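Local structure of purine nucleoside phosphorylase (Bacillus licheniformis, 6DZD) at residues L73-Q85 and K93-R105. The protein probably catalyses the phosphorolysis of adenosine, inosine and methylthioadenosine to the free base and a ribose 1-phosphate, and probably also deaminates adenosine. Sequence-based numbering, arbitrary orientation.
Sequences LKTDLHDWVFADQ and KVTDGDRASGAFR
Strand 80-82, at the margin of a mixed sheet, is flanked by the loop that follows strand 91-93, and a backbone hydrogen bond joins them, Phe82 N to Ser101 O (2.9 Å). Ser101 closes a type II beta turn that begins at Asp98; its OG and N both reach Asp98 O from the same face of that carbonyl. Against the start of this turn Val81 CG2 packs on Val94 CG1 at 3.5 Å, and the same methyl lies 3.4 Å from Asp98 O.

One residue before Trp80, Asp79 forms a salt bridge with Arg99. The extended arginine chain brings NE to within 2.7 Å of Asp79 OD1, which lies in the guanidinium plane, whereas NE approaches from above the carboxylate; the two planes stand 74° apart. Through NH1, Arg99 also makes a weak bond to Asp96, whose other oxygen pairs with Arg120.

Phe104 packs over the 3-10 turn at 77-78 leading into the strand. Leu77, with CG anti to the backbone N (chi1 -159°), lays CD2 over one face of the phenyl ring, 4.0 Å from its centroid, a CH-pi contact. The edge of the same ring points at a face of the His78 imidazole in an edge-to-face pair, centroids 5.0 Å apart. Asp76 OD1 accepts the backbone N of His78, an Asx turn, and also ND1, which fixes the imidazole. Further along, Ala103 CB sits 3.4 Å from Leu77 O, and Gly102 and Ala103 offer their carbonyls to Arg66 of helix 59-72.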
ATOM      1  N   LEU A  73      17.748   4.182   0.057  1.00 23.92           N
ATOM      2  CA  LEU A  73      17.761   2.753   0.340  1.00 24.30           C
ATOM      3  C   LEU A  73      18.978   2.047  -0.245  1.00 26.50           C
ATOM      4  O   LEU A  73      19.055   0.811  -0.183  1.00 27.07           O
ATOM      5  CB  LEU A  73      16.472   2.119  -0.186  1.00 22.45           C
ATOM      6  CG  LEU A  73      15.182   2.705   0.384  1.00 20.48           C
ATOM      7  CD1 LEU A  73      14.009   2.327  -0.492  1.00 18.97           C
ATOM      8  CD2 LEU A  73      14.944   2.205   1.785  1.00 20.45           C
ATOM      9  N   LYS A  74      19.918   2.799  -0.816  1.00 27.91           N
ATOM     10  CA  LYS A  74      21.150   2.253  -1.385  1.00 30.40           C
ATOM     11  C   LYS A  74      20.823   1.123  -2.352  1.00 30.31           C
ATOM     12  O   LYS A  74      21.333   0.007  -2.243  1.00 31.78           O
ATOM     13  CB  LYS A  74      22.122   1.796  -0.284  1.00 32.44           C
ATOM     14  N   THR A  75      19.942   1.436  -3.306  1.00 28.71           N
ATOM     15  CA  THR A  75      19.526   0.509  -4.350  1.00 28.59           C
ATOM     16  C   THR A  75      19.549   1.226  -5.689  1.00 28.76           C
ATOM     17  O   THR A  75      19.773   2.437  -5.775  1.00 28.72           O
ATOM     18  CB  THR A  75      18.116  -0.060  -4.111  1.00 26.30           C
ATOM     19  OG1 THR A  75      17.140   1.002  -4.153  1.00 24.28           O
ATOM     20  CG2 THR A  75      18.038  -0.782  -2.771  1.00 26.19           C
ATOM     21  N   ASP A  76      19.300   0.453  -6.738  1.00 29.08           N
ATOM     22  CA  ASP A  76      19.184   0.965  -8.089  1.00 29.32           C
ATOM     23  C   ASP A  76      17.734   0.910  -8.543  1.00 27.11           C
ATOM     24  O   ASP A  76      17.072  -0.125  -8.400  1.00 26.39           O
ATOM     25  CB  ASP A  76      20.037   0.134  -9.033  1.00 31.81           C
ATOM     26  CG  ASP A  76      20.390   0.870 -10.300  1.00 32.95           C
ATOM     27  OD1 ASP A  76      19.541   1.639 -10.807  1.00 31.39           O
ATOM     28  OD2 ASP A  76      21.536   0.679 -10.779  1.00 35.62           O
ATOM     29  N   LEU A  77      17.274   1.994  -9.174  1.00 26.30           N
ATOM     30  CA  LEU A  77      15.905   2.047  -9.669  1.00 24.49           C
ATOM     31  C   LEU A  77      15.646   1.006 -10.753  1.00 25.23           C
ATOM     32  O   LEU A  77      14.485   0.669 -11.013  1.00 23.90           O
ATOM     33  CB  LEU A  77      15.616   3.448 -10.211  1.00 24.74           C
ATOM     34  CG  LEU A  77      14.152   3.874 -10.316  1.00 23.90           C
ATOM     35  CD1 LEU A  77      13.469   3.733  -8.969  1.00 22.58           C
ATOM     36  CD2 LEU A  77      14.028   5.288 -10.848  1.00 24.75           C
ATOM     37  N   HIS A  78      16.704   0.469 -11.363  1.00 27.55           N
ATOM     38  CA  HIS A  78      16.561  -0.597 -12.348  1.00 28.65           C
ATOM     39  C   HIS A  78      16.020  -1.882 -11.746  1.00 27.94           C
ATOM     40  O   HIS A  78      15.443  -2.695 -12.472  1.00 28.10           O
ATOM     41  CB  HIS A  78      17.910  -0.869 -13.023  1.00 31.64           C
ATOM     42  CG  HIS A  78      18.357   0.242 -13.920  1.00 32.70           C
ATOM     43  ND1 HIS A  78      18.904   1.412 -13.436  1.00 32.66           N
ATOM     44  CD2 HIS A  78      18.299   0.381 -15.266  1.00 33.90           C
ATOM     45  CE1 HIS A  78      19.181   2.217 -14.448  1.00 33.75           C
ATOM     46  NE2 HIS A  78      18.828   1.612 -15.570  1.00 34.55           N
ATOM     47  N   ASP A  79      16.202  -2.087 -10.444  1.00 27.30           N
ATOM     48  CA  ASP A  79      15.729  -3.286  -9.768  1.00 26.75           C
ATOM     49  C   ASP A  79      14.385  -3.061  -9.069  1.00 24.16           C
ATOM     50  O   ASP A  79      14.013  -3.836  -8.176  1.00 23.51           O
ATOM     51  CB  ASP A  79      16.779  -3.783  -8.776  1.00 28.08           C
ATOM     52  CG  ASP A  79      18.145  -3.980  -9.417  1.00 30.97           C
ATOM     53  OD1 ASP A  79      18.225  -4.569 -10.522  1.00 32.29           O
ATOM     54  OD2 ASP A  79      19.142  -3.529  -8.803  1.00 32.09           O
ATOM     55  N   TRP A  80      13.650  -2.024  -9.463  1.00 24.59           N
ATOM     56  CA  TRP A  80      12.331  -1.750  -8.923  1.00 22.60           C
ATOM     57  C   TRP A  80      11.244  -2.165  -9.920  1.00 22.45           C
ATOM     58  O   TRP A  80      11.462  -2.198 -11.137  1.00 23.56           O
ATOM     59  CB  TRP A  80      12.188  -0.267  -8.577  1.00 22.28           C
ATOM     60  CG  TRP A  80      12.992   0.152  -7.405  1.00 22.30           C
ATOM     61  CD1 TRP A  80      14.353   0.086  -7.278  1.00 23.49           C
ATOM     62  CD2 TRP A  80      12.498   0.704  -6.178  1.00 21.53           C
ATOM     63  NE1 TRP A  80      14.732   0.557  -6.047  1.00 23.36           N
ATOM     64  CE2 TRP A  80      13.614   0.943  -5.350  1.00 22.19           C
ATOM     65  CE3 TRP A  80      11.224   1.018  -5.697  1.00 20.72           C
ATOM     66  CZ2 TRP A  80      13.493   1.481  -4.065  1.00 21.97           C
ATOM     67  CZ3 TRP A  80      11.106   1.559  -4.417  1.00 20.62           C
ATOM     68  CH2 TRP A  80      12.239   1.786  -3.620  1.00 21.33           C
ATOM     69  N   VAL A  81      10.059  -2.487  -9.387  1.00 21.54           N
ATOM     70  CA  VAL A  81       8.922  -2.912 -10.197  1.00 21.51           C
ATOM     71  C   VAL A  81       7.667  -2.179  -9.739  1.00 20.35           C
ATOM     72  O   VAL A  81       7.330  -2.202  -8.549  1.00 19.28           O
ATOM     73  CB  VAL A  81       8.698  -4.433 -10.121  1.00 21.69           C
ATOM     74  CG1 VAL A  81       7.523  -4.804 -10.967  1.00 21.93           C
ATOM     75  CG2 VAL A  81       9.957  -5.178 -10.552  1.00 23.03           C
ATOM     76  N   PHE A  82       6.951  -1.583 -10.698  1.00 20.08           N
ATOM     77  CA  PHE A  82       5.777  -0.757 -10.451  1.00 20.00           C
ATOM     78  C   PHE A  82       4.563  -1.352 -11.158  1.00 20.97           C
ATOM     79  O   PHE A  82       4.693  -2.177 -12.066  1.00 21.89           O
ATOM     80  CB  PHE A  82       6.031   0.699 -10.915  1.00 20.83           C
ATOM     81  CG  PHE A  82       6.927   1.484  -9.988  1.00 20.14           C
ATOM     82  CD1 PHE A  82       8.272   1.147  -9.847  1.00 20.16           C
ATOM     83  CD2 PHE A  82       6.439   2.547  -9.261  1.00 19.78           C
ATOM     84  CE1 PHE A  82       9.103   1.857  -8.984  1.00 20.03           C
ATOM     85  CE2 PHE A  82       7.270   3.261  -8.406  1.00 19.64           C
ATOM     86  CZ  PHE A  82       8.599   2.919  -8.272  1.00 19.87           C
ATOM     87  N   ALA A  83       3.370  -0.927 -10.733  1.00 18.38           N
ATOM     88  CA  ALA A  83       2.120  -1.479 -11.245  1.00 19.71           C
ATOM     89  C   ALA A  83       1.238  -0.391 -11.837  1.00 21.26           C
ATOM     90  O   ALA A  83       1.213   0.747 -11.358  1.00 20.72           O
ATOM     91  CB  ALA A  83       1.320  -2.201 -10.166  1.00 18.72           C
ATOM     92  N   ASP A  84       0.550  -0.757 -12.913  1.00 18.27           N
ATOM     93  CA  ASP A  84      -0.553   0.020 -13.463  1.00 20.13           C
ATOM     94  C   ASP A  84      -1.763  -0.313 -12.606  1.00 20.32           C
ATOM     95  O   ASP A  84      -2.435  -1.320 -12.826  1.00 21.03           O
ATOM     96  CB  ASP A  84      -0.759  -0.341 -14.931  1.00 21.49           C
ATOM     97  CG  ASP A  84      -2.142  -0.003 -15.435  1.00 22.78           C
ATOM     98  OD1 ASP A  84      -2.493   1.199 -15.453  1.00 23.16           O
ATOM     99  OD2 ASP A  84      -2.869  -0.950 -15.801  1.00 23.02           O
ATOM    100  N   GLN A  85      -2.035   0.516 -11.605  1.00 21.49           N
ATOM    101  CA  GLN A  85      -2.986   0.142 -10.570  1.00 19.75           C
ATOM    102  C   GLN A  85      -4.403   0.494 -11.003  1.00 20.31           C
ATOM    103  O   GLN A  85      -4.723   1.674 -11.200  1.00 20.02           O
ATOM    104  CB  GLN A  85      -2.611   0.811  -9.252  1.00 16.90           C
ATOM    105  CG  GLN A  85      -1.318   0.270  -8.624  1.00 15.96           C
ATOM    106  CD  GLN A  85      -0.754   1.201  -7.573  1.00 14.67           C
ATOM    107  OE1 GLN A  85       0.427   1.548  -7.593  1.00 14.63           O
ATOM    108  NE2 GLN A  85      -1.608   1.629  -6.652  1.00 13.89           N
ATOM    109  N   LYS A  93       3.276 -12.243  -9.279  1.00 20.90           N
ATOM    110  CA  LYS A  93       4.497 -12.756  -8.672  1.00 20.19           C
ATOM    111  C   LYS A  93       5.671 -12.212  -9.480  1.00 20.62           C
ATOM    112  O   LYS A  93       5.931 -12.674 -10.599  1.00 22.05           O
ATOM    113  CB  LYS A  93       4.487 -14.280  -8.635  1.00 21.07           C
ATOM    114  CG  LYS A  93       5.785 -14.863  -8.213  1.00 22.08           C
ATOM    115  CD  LYS A  93       5.671 -16.345  -7.869  1.00 23.13           C
ATOM    116  CE  LYS A  93       6.977 -16.824  -7.237  1.00 24.47           C
ATOM    117  NZ  LYS A  93       7.020 -18.277  -6.953  1.00 25.83           N
ATOM    118  N   VAL A  94       6.389 -11.246  -8.907  1.00 20.26           N
ATOM    119  CA  VAL A  94       7.448 -10.546  -9.626  1.00 21.04           C
ATOM    120  C   VAL A  94       8.696 -11.416  -9.690  1.00 23.04           C
ATOM    121  O   VAL A  94       9.169 -11.916  -8.664  1.00 23.25           O
ATOM    122  CB  VAL A  94       7.741  -9.192  -8.961  1.00 19.90           C
ATOM    123  CG1 VAL A  94       8.743  -8.417  -9.778  1.00 20.92           C
ATOM    124  CG2 VAL A  94       6.460  -8.394  -8.813  1.00 18.56           C
ATOM    125  N   THR A  95       9.244 -11.586 -10.895  1.00 24.72           N
ATOM    126  CA  THR A  95      10.480 -12.347 -11.104  1.00 27.03           C
ATOM    127  C   THR A  95      11.548 -11.447 -11.720  1.00 28.15           C
ATOM    128  O   THR A  95      11.305 -10.268 -12.013  1.00 27.09           O
ATOM    129  CB  THR A  95      10.248 -13.582 -11.981  1.00 28.64           C
ATOM    130  OG1 THR A  95       9.965 -13.168 -13.323  1.00 29.18           O
ATOM    131  CG2 THR A  95       9.080 -14.419 -11.445  1.00 27.53           C
ATOM    132  N   ASP A  96      12.737 -12.030 -11.941  1.00 30.54           N
ATOM    133  CA  ASP A  96      13.870 -11.256 -12.461  1.00 32.01           C
ATOM    134  C   ASP A  96      13.526 -10.562 -13.765  1.00 32.13           C
ATOM    135  O   ASP A  96      13.917  -9.416 -13.985  1.00 31.95           O
ATOM    136  CB  ASP A  96      15.081 -12.152 -12.726  1.00 35.05           C
ATOM    137  CG  ASP A  96      15.882 -12.473 -11.485  1.00 35.59           C
ATOM    138  OD1 ASP A  96      15.657 -11.863 -10.409  1.00 33.70           O
ATOM    139  OD2 ASP A  96      16.764 -13.359 -11.603  1.00 38.18           O
ATOM    140  N   GLY A  97      12.803 -11.247 -14.644  1.00 32.61           N
ATOM    141  CA  GLY A  97      12.434 -10.647 -15.910  1.00 32.97           C
ATOM    142  C   GLY A  97      11.599  -9.393 -15.778  1.00 30.60           C
ATOM    143  O   GLY A  97      11.633  -8.540 -16.663  1.00 31.00           O
ATOM    144  N   ASP A  98      10.857  -9.248 -14.677  1.00 28.31           N
ATOM    145  CA  ASP A  98      10.026  -8.070 -14.458  1.00 26.18           C
ATOM    146  C   ASP A  98      10.820  -6.856 -14.046  1.00 25.85           C
ATOM    147  O   ASP A  98      10.220  -5.794 -13.853  1.00 24.27           O
ATOM    148  CB  ASP A  98       8.988  -8.303 -13.359  1.00 24.10           C
ATOM    149  CG  ASP A  98       7.934  -9.294 -13.749  1.00 24.11           C
ATOM    150  OD1 ASP A  98       7.429  -9.224 -14.890  1.00 24.75           O
ATOM    151  OD2 ASP A  98       7.623 -10.145 -12.894  1.00 23.61           O
ATOM    152  N   ARG A  99      12.125  -7.002 -13.842  1.00 27.39           N
ATOM    153  CA  ARG A  99      12.933  -5.910 -13.320  1.00 27.21           C
ATOM    154  C   ARG A  99      12.732  -4.656 -14.150  1.00 26.94           C
ATOM    155  O   ARG A  99      12.496  -4.722 -15.363  1.00 27.93           O
ATOM    156  CB  ARG A  99      14.403  -6.295 -13.328  1.00 29.59           C
ATOM    157  CG  ARG A  99      15.007  -6.450 -11.972  1.00 29.39           C
ATOM    158  CD  ARG A  99      16.437  -6.955 -12.108  1.00 32.21           C
ATOM    159  NE  ARG A  99      17.037  -6.958 -10.794  1.00 32.14           N
ATOM    160  CZ  ARG A  99      16.906  -7.959  -9.942  1.00 32.05           C
ATOM    161  NH1 ARG A  99      16.214  -9.031 -10.295  1.00 32.01           N
ATOM    162  NH2 ARG A  99      17.457  -7.880  -8.743  1.00 32.12           N
ATOM    163  N   ALA A 100      12.764  -3.515 -13.467  1.00 25.65           N
ATOM    164  CA  ALA A 100      12.688  -2.174 -14.045  1.00 25.38           C
ATOM    165  C   ALA A 100      11.350  -1.881 -14.730  1.00 24.92           C
ATOM    166  O   ALA A 100      11.188  -0.798 -15.307  1.00 25.38           O
ATOM    167  CB  ALA A 100      13.842  -1.920 -15.029  1.00 27.77           C
ATOM    168  N   SER A 101      10.351  -2.752 -14.595  1.00 23.99           N
ATOM    169  CA  SER A 101       9.080  -2.540 -15.279  1.00 24.28           C
ATOM    170  C   SER A 101       8.306  -1.434 -14.573  1.00 23.71           C
ATOM    171  O   SER A 101       7.980  -1.551 -13.383  1.00 22.49           O
ATOM    172  CB  SER A 101       8.247  -3.826 -15.307  1.00 24.19           C
ATOM    173  OG  SER A 101       8.874  -4.893 -16.007  1.00 25.09           O
ATOM    174  N   GLY A 102       7.979  -0.380 -15.313  1.00 22.82           N
ATOM    175  CA  GLY A 102       7.293   0.755 -14.731  1.00 21.98           C
ATOM    176  C   GLY A 102       8.146   1.704 -13.918  1.00 21.51           C
ATOM    177  O   GLY A 102       7.628   2.732 -13.474  1.00 20.99           O
ATOM    178  N   ALA A 103       9.445   1.425 -13.756  1.00 21.74           N
ATOM    179  CA  ALA A 103      10.289   2.228 -12.871  1.00 21.46           C
ATOM    180  C   ALA A 103      10.612   3.579 -13.493  1.00 22.39           C
ATOM    181  O   ALA A 103      10.669   4.590 -12.785  1.00 22.03           O
ATOM    182  CB  ALA A 103      11.571   1.469 -12.522  1.00 21.95           C
ATOM    183  N   PHE A 104      10.834   3.624 -14.812  1.00 21.88           N
ATOM    184  CA  PHE A 104      11.109   4.881 -15.506  1.00 22.59           C
ATOM    185  C   PHE A 104       9.987   5.336 -16.428  1.00 22.56           C
ATOM    186  O   PHE A 104       9.947   6.510 -16.802  1.00 23.10           O
ATOM    187  CB  PHE A 104      12.408   4.768 -16.318  1.00 24.86           C
ATOM    188  CG  PHE A 104      13.609   4.471 -15.473  1.00 25.47           C
ATOM    189  CD1 PHE A 104      13.958   3.164 -15.174  1.00 25.96           C
ATOM    190  CD2 PHE A 104      14.363   5.499 -14.943  1.00 25.66           C
ATOM    191  CE1 PHE A 104      15.061   2.892 -14.386  1.00 26.76           C
ATOM    192  CE2 PHE A 104      15.458   5.236 -14.159  1.00 26.44           C
ATOM    193  CZ  PHE A 104      15.809   3.929 -13.878  1.00 27.02           C
ATOM    194  N   ARG A 105       9.069   4.453 -16.775  1.00 24.44           N
ATOM    195  CA  ARG A 105       7.986   4.775 -17.681  1.00 25.41           C
ATOM    196  C   ARG A 105       6.783   4.002 -17.201  1.00 24.91           C
ATOM    197  O   ARG A 105       6.921   2.844 -16.815  1.00 24.10           O
ATOM    198  CB  ARG A 105       8.298   4.372 -19.128  1.00 26.31           C
ATOM    199  CG  ARG A 105       9.544   5.005 -19.728  1.00 26.91           C
ATOM    200  CD  ARG A 105       9.661   4.629 -21.182  1.00 28.14           C
ATOM    201  NE  ARG A 105      10.837   5.202 -21.826  1.00 30.06           N
ATOM    202  CZ  ARG A 105      11.981   4.547 -21.989  1.00 31.67           C
ATOM    203  NH1 ARG A 105      12.094   3.303 -21.541  1.00 31.50           N
ATOM    204  NH2 ARG A 105      13.012   5.134 -22.597  1.00 33.62           N
TER